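PDB 4MOZ: fructose-bisphosphate aldolase from Slackia heliotrinireducens, which belongs to the DeoC/LacD family of aldolases and folds as an eight-stranded parallel beta/alpha (TIM) barrel. Local coordinates for residues N50-G55 against T269-H274; K10-V15 against E21-N26. All coordinates share one frame; numbering follows the deposited sequence.

Contact 1 (N50-G55 against T269-H274); sequences NGDFYG and TGRNIH
At the C-terminal end of the TIM barrel, where strand 266-269 runs into the short helix 271-274, Phe-53 and His-274 form an offset stack and Asp-52 a salt bridge to Arg-271. The two rings are nearly parallel, their planes only 5° apart. Their centroids are separated by 4.4 Å. The overlap is partial: His-274 CE1 lies over the rim of the Phe-53 face, 3.4 Å from CE2 of Phe-53. The opposite face of the imidazole is covered by CA of Arg-271, so the ring is sandwiched. A chi1 of 64° sets His-274 CG between its own backbone N and carbonyl carbon, which turns the ring toward the loop. Backbone O of Asp-52 meets this ring at its edge, 3.5 Å from His-274 CE1. Hydrogen bonds between ND1 and Asp-62 and, weakly, between NE2 and Gln-44 also restrain the ring's rotation.

In the salt bridge, Arg-271 NH2 donates to Asp-52 OD1 over 3.2 Å. The N-H...O angle is 156°. OD1 sits close to the guanidinium plane, yet NH2 approaches it from above the carboxylate, the two planes being nearly perpendicular. The other oxygen, Asp-52 OD2, is hydrogen-bonded to His-48, so the carboxylate is gripped by one partner close in sequence and one far from it, Arg-271. Gly-270 is the N-cap residue of helix 271-274. Helix 66-74 packs on Phe-53 and His-274 through Leu-68, helix 44-47 supplies Gln-44 against Asp-52 and Arg-271, and Thr-269 pairs with strand 37-41, closing the barrel beneath the contact.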
loop_
_atom_site.group_PDB
_atom_site.type_symbol
_atom_site.label_atom_id
_atom_site.label_comp_id
_atom_site.label_asym_id
_atom_site.label_seq_id
_atom_site.Cartn_x
_atom_site.Cartn_y
_atom_site.Cartn_z
ATOM N N ASN C 50 19.793 -16.290 17.070
ATOM C CA ASN C 50 20.985 -16.465 17.893
ATOM C C ASN C 50 21.768 -17.727 17.520
ATOM O O ASN C 50 22.738 -18.086 18.189
ATOM C CB ASN C 50 20.622 -16.462 19.386
ATOM C CG ASN C 50 21.746 -15.929 20.261
ATOM O OD1 ASN C 50 22.442 -14.982 19.888
ATOM N ND2 ASN C 50 21.929 -16.536 21.437
ATOM N N GLY C 51 21.346 -18.382 16.439
ATOM C CA GLY C 51 21.971 -19.620 15.962
ATOM C C GLY C 51 23.448 -19.525 15.598
ATOM O O GLY C 51 24.201 -20.474 15.806
ATOM N N ASP C 52 23.864 -18.384 15.054
ATOM C CA ASP C 52 25.263 -18.192 14.675
ATOM C C ASP C 52 26.134 -17.600 15.785
ATOM O O ASP C 52 27.339 -17.425 15.591
ATOM C CB ASP C 52 25.367 -17.309 13.425
ATOM C CG ASP C 52 24.675 -17.913 12.218
ATOM O OD1 ASP C 52 24.581 -19.159 12.125
ATOM O OD2 ASP C 52 24.228 -17.130 11.355
ATOM N N PHE C 53 25.542 -17.298 16.940
ATOM C CA PHE C 53 26.255 -16.530 17.967
ATOM C C PHE C 53 26.397 -17.217 19.324
ATOM O O PHE C 53 27.126 -16.730 20.186
ATOM C CB PHE C 53 25.625 -15.144 18.121
ATOM C CG PHE C 53 25.647 -14.338 16.857
ATOM C CD1 PHE C 53 24.643 -14.487 15.900
ATOM C CD2 PHE C 53 26.682 -13.446 16.608
ATOM C CE1 PHE C 53 24.670 -13.757 14.720
ATOM C CE2 PHE C 53 26.711 -12.705 15.434
ATOM C CZ PHE C 53 25.705 -12.862 14.488
ATOM N N TYR C 54 25.703 -18.337 19.503
ATOM C CA TYR C 54 25.771 -19.118 20.740
ATOM C C TYR C 54 25.464 -20.579 20.445
ATOM O O TYR C 54 24.524 -20.883 19.714
ATOM C CB TYR C 54 24.798 -18.574 21.794
ATOM C CG TYR C 54 24.804 -19.345 23.102
ATOM C CD1 TYR C 54 25.727 -19.047 24.105
ATOM C CD2 TYR C 54 23.886 -20.375 23.338
ATOM C CE1 TYR C 54 25.740 -19.750 25.303
ATOM C CE2 TYR C 54 23.891 -21.084 24.533
ATOM C CZ TYR C 54 24.819 -20.766 25.513
ATOM O OH TYR C 54 24.834 -21.460 26.704
ATOM N N GLY C 55 26.261 -21.476 21.022
ATOM C CA GLY C 55 26.104 -22.911 20.801
ATOM C C GLY C 55 27.430 -23.637 20.667
ATOM O O GLY C 55 28.497 -23.032 20.781
ATOM N N THR C 269 32.274 -12.430 4.301
ATOM C CA THR C 269 32.463 -13.443 5.336
ATOM C C THR C 269 31.797 -12.997 6.627
ATOM O O THR C 269 31.960 -11.850 7.064
ATOM C CB THR C 269 33.960 -13.721 5.600
ATOM O OG1 THR C 269 34.656 -13.853 4.354
ATOM C CG2 THR C 269 34.150 -15.002 6.422
ATOM N N GLY C 270 31.049 -13.917 7.227
ATOM C CA GLY C 270 30.312 -13.642 8.449
ATOM C C GLY C 270 30.737 -14.542 9.587
ATOM O O GLY C 270 31.746 -14.283 10.246
ATOM N N ARG C 271 29.976 -15.612 9.802
ATOM C CA ARG C 271 30.157 -16.466 10.978
ATOM C C ARG C 271 31.515 -17.151 11.068
ATOM O O ARG C 271 31.999 -17.418 12.168
ATOM C CB ARG C 271 29.012 -17.476 11.120
ATOM C CG ARG C 271 28.910 -18.492 10.001
ATOM C CD ARG C 271 27.526 -19.108 9.983
ATOM N NE ARG C 271 27.253 -19.776 8.717
ATOM C CZ ARG C 271 26.057 -20.218 8.338
ATOM N NH1 ARG C 271 25.918 -20.814 7.161
ATOM N NH2 ARG C 271 24.997 -20.065 9.128
ATOM N N ASN C 272 32.139 -17.419 9.923
ATOM C CA ASN C 272 33.470 -18.015 9.919
ATOM C C ASN C 272 34.471 -17.145 10.679
ATOM O O ASN C 272 35.406 -17.656 11.295
ATOM C CB ASN C 272 33.957 -18.286 8.496
ATOM C CG ASN C 272 35.018 -19.377 8.441
ATOM O OD1 ASN C 272 35.239 -20.102 9.415
ATOM N ND2 ASN C 272 35.676 -19.502 7.299
ATOM N N ILE C 273 34.256 -15.834 10.646
ATOM C CA ILE C 273 35.059 -14.912 11.437
ATOM C C ILE C 273 34.570 -14.844 12.889
ATOM O O ILE C 273 35.314 -15.191 13.814
ATOM C CB ILE C 273 35.078 -13.493 10.827
ATOM C CG1 ILE C 273 35.812 -13.491 9.482
ATOM C CG2 ILE C 273 35.724 -12.512 11.793
ATOM C CD1 ILE C 273 35.565 -12.248 8.642
ATOM N N HIS C 274 33.321 -14.415 13.085
ATOM C CA HIS C 274 32.863 -14.038 14.422
ATOM C C HIS C 274 32.630 -15.159 15.400
ATOM O O HIS C 274 32.617 -14.914 16.599
ATOM C CB HIS C 274 31.684 -13.055 14.382
ATOM C CG HIS C 274 30.417 -13.616 13.770
ATOM N ND1 HIS C 274 29.703 -14.608 14.345
ATOM C CD2 HIS C 274 29.725 -13.253 12.612
ATOM C CE1 HIS C 274 28.627 -14.881 13.587
ATOM N NE2 HIS C 274 28.642 -14.051 12.525
#

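Contact 2 (K10-V15 against E21-N26); sequences KVPADV and ETYIDN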
loop_
_atom_site.group_PDB
_atom_site.type_symbol
_atom_site.label_atom_id
_atom_site.label_comp_id
_atom_site.label_asym_id
_atom_site.label_seq_id
_atom_site.Cartn_x
_atom_site.Cartn_y
_atom_site.Cartn_z
ATOM N N LYS C 10 35.193 3.982 -11.841
ATOM C CA LYS C 10 34.128 4.259 -12.804
ATOM C C LYS C 10 32.851 4.692 -12.087
ATOM O O LYS C 10 32.194 3.894 -11.409
ATOM C CB LYS C 10 33.869 3.052 -13.708
ATOM C CG LYS C 10 34.864 2.931 -14.847
ATOM C CD LYS C 10 34.612 1.690 -15.680
ATOM C CE LYS C 10 35.732 1.488 -16.687
ATOM N NZ LYS C 10 35.700 0.122 -17.277
ATOM N N VAL C 11 32.521 5.972 -12.226
ATOM C CA VAL C 11 31.336 6.535 -11.601
ATOM C C VAL C 11 30.140 6.313 -12.527
ATOM O O VAL C 11 30.113 6.848 -13.643
ATOM C CB VAL C 11 31.528 8.037 -11.285
ATOM C CG1 VAL C 11 30.259 8.642 -10.699
ATOM C CG2 VAL C 11 32.705 8.236 -10.337
ATOM N N PRO C 12 29.154 5.508 -12.075
ATOM C CA PRO C 12 27.954 5.283 -12.885
ATOM C C PRO C 12 27.142 6.566 -13.061
ATOM O O PRO C 12 27.266 7.502 -12.264
ATOM C CB PRO C 12 27.169 4.236 -12.084
ATOM C CG PRO C 12 27.672 4.359 -10.688
ATOM C CD PRO C 12 29.107 4.772 -10.795
ATOM N N ALA C 13 26.319 6.594 -14.106
ATOM C CA ALA C 13 25.636 7.806 -14.543
ATOM C C ALA C 13 24.467 8.224 -13.648
ATOM O O ALA C 13 23.894 9.305 -13.837
ATOM C CB ALA C 13 25.174 7.642 -15.979
ATOM N N ASP C 14 24.112 7.369 -12.686
ATOM C CA ASP C 14 23.063 7.692 -11.713
ATOM C C ASP C 14 23.624 8.324 -10.435
ATOM O O ASP C 14 22.868 8.682 -9.527
ATOM C CB ASP C 14 22.186 6.466 -11.398
ATOM C CG ASP C 14 22.977 5.287 -10.845
ATOM O OD1 ASP C 14 24.217 5.276 -10.972
ATOM O OD2 ASP C 14 22.357 4.358 -10.281
ATOM N N VAL C 15 24.948 8.452 -10.366
ATOM C CA VAL C 15 25.592 9.229 -9.307
ATOM C C VAL C 15 25.688 10.666 -9.800
ATOM O O VAL C 15 26.454 10.967 -10.720
ATOM C CB VAL C 15 26.994 8.692 -8.952
ATOM C CG1 VAL C 15 27.669 9.594 -7.925
ATOM C CG2 VAL C 15 26.915 7.263 -8.438
ATOM N N GLU C 21 32.170 13.174 -5.847
ATOM C CA GLU C 21 33.352 13.076 -4.983
ATOM C C GLU C 21 33.082 12.197 -3.767
ATOM O O GLU C 21 33.934 11.402 -3.374
ATOM C CB GLU C 21 33.867 14.460 -4.559
ATOM C CG GLU C 21 34.298 15.357 -5.716
ATOM C CD GLU C 21 35.239 14.670 -6.704
ATOM O OE1 GLU C 21 36.320 14.201 -6.291
ATOM O OE2 GLU C 21 34.897 14.603 -7.903
ATOM N N THR C 22 31.887 12.336 -3.194
ATOM C CA THR C 22 31.436 11.487 -2.096
ATOM C C THR C 22 31.407 10.016 -2.516
ATOM O O THR C 22 31.848 9.145 -1.764
ATOM C CB THR C 22 30.045 11.919 -1.588
ATOM O OG1 THR C 22 30.086 13.302 -1.223
ATOM C CG2 THR C 22 29.626 11.104 -0.372
ATOM N N TYR C 23 30.901 9.747 -3.721
ATOM C CA TYR C 23 30.836 8.379 -4.232
ATOM C C TYR C 23 32.222 7.766 -4.353
ATOM O O TYR C 23 32.426 6.602 -3.998
ATOM C CB TYR C 23 30.134 8.320 -5.589
ATOM C CG TYR C 23 30.143 6.936 -6.198
ATOM C CD1 TYR C 23 29.202 5.980 -5.814
ATOM C CD2 TYR C 23 31.101 6.570 -7.146
ATOM C CE1 TYR C 23 29.204 4.709 -6.363
ATOM C CE2 TYR C 23 31.114 5.295 -7.698
ATOM C CZ TYR C 23 30.162 4.372 -7.303
ATOM O OH TYR C 23 30.157 3.107 -7.839
ATOM N N ILE C 24 33.163 8.552 -4.875
ATOM C CA ILE C 24 34.538 8.098 -5.026
ATOM C C ILE C 24 35.160 7.894 -3.646
ATOM O O ILE C 24 35.774 6.858 -3.397
ATOM C CB ILE C 24 35.374 9.059 -5.907
ATOM C CG1 ILE C 24 34.776 9.132 -7.322
ATOM C CG2 ILE C 24 36.830 8.604 -5.968
ATOM C CD1 ILE C 24 35.219 10.332 -8.135
ATOM N N ASP C 25 34.969 8.863 -2.748
ATOM C CA ASP C 25 35.404 8.720 -1.359
ATOM C C ASP C 25 34.958 7.372 -0.795
ATOM O O ASP C 25 35.755 6.640 -0.212
ATOM C CB ASP C 25 34.843 9.847 -0.484
ATOM C CG ASP C 25 35.508 11.191 -0.736
ATOM O OD1 ASP C 25 36.544 11.255 -1.431
ATOM O OD2 ASP C 25 34.982 12.201 -0.227
ATOM N N ASN C 26 33.684 7.047 -0.995
ATOM C CA ASN C 26 33.090 5.838 -0.420
ATOM C C ASN C 26 33.552 4.553 -1.096
ATOM O O ASN C 26 33.738 3.527 -0.433
ATOM C CB ASN C 26 31.563 5.936 -0.414
ATOM C CG ASN C 26 31.050 6.932 0.614
ATOM O OD1 ASN C 26 31.598 7.049 1.714
ATOM N ND2 ASN C 26 29.987 7.652 0.264
#
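Tyr-23, on helix 20-30, packs against the N-terminal segment that precedes this helix and contains a type I beta turn from Pro-12 to Val-15. No hydrogen bond crosses between 10-15 and 21-26; the contact is apolar, burying 219 Å² in total.

One CH-pi contact is present: Val-15 CG2 stands over one face of the Tyr-23 ring, 4.0 Å from the centroid and 22° off the normal. With CG anti to the backbone N (chi1 176°), the tyrosine ring reaches out from the helix to meet it. The other methyl, Val-15 CG1, rests against Tyr-23 CB at 3.6 Å, so both methyls lie on the same side of the ring, CG2 over its face and CG1 nearer the CB end.

Polar partners lie outside the two segments. Asp-14 forms a salt bridge with Arg-84 of a neighbouring subunit, whose Arg-89 also packs on Pro-12 and Tyr-23. The phenol oxygen is hydrogen-bonded to Asp-207.

Van der Waals packing completes the contact. Val-11 CG2 touches both Tyr-23 CD2, at 3.9 Å, and Ile-24 CG1, at 3.8 Å, bridging consecutive helix residues. Pro-12 CD lies 3.7 Å from Tyr-23 CZ and 3.6 Å from Tyr-23 OH.

How the contacts relate
Contact 2 lies wholly earlier in the chain than contact 1, so the two come in series. Their centres are 33 Å apart, their nearest atoms about 17 Å, and the chain's centre lies between them. They share no helix or strand. The 10-15/21-26 contact pairs a loop with helix 20-30 directly after it, the helix that precedes the first barrel strand, 37-41. By contrast, 50-55 and 269-274 are 214 residues apart and connect the regions following the first and the last strands, which lie side by side in the closed barrel. Residues of segment 50-55 also touch a second subunit, and those of contact 2 a different, third one.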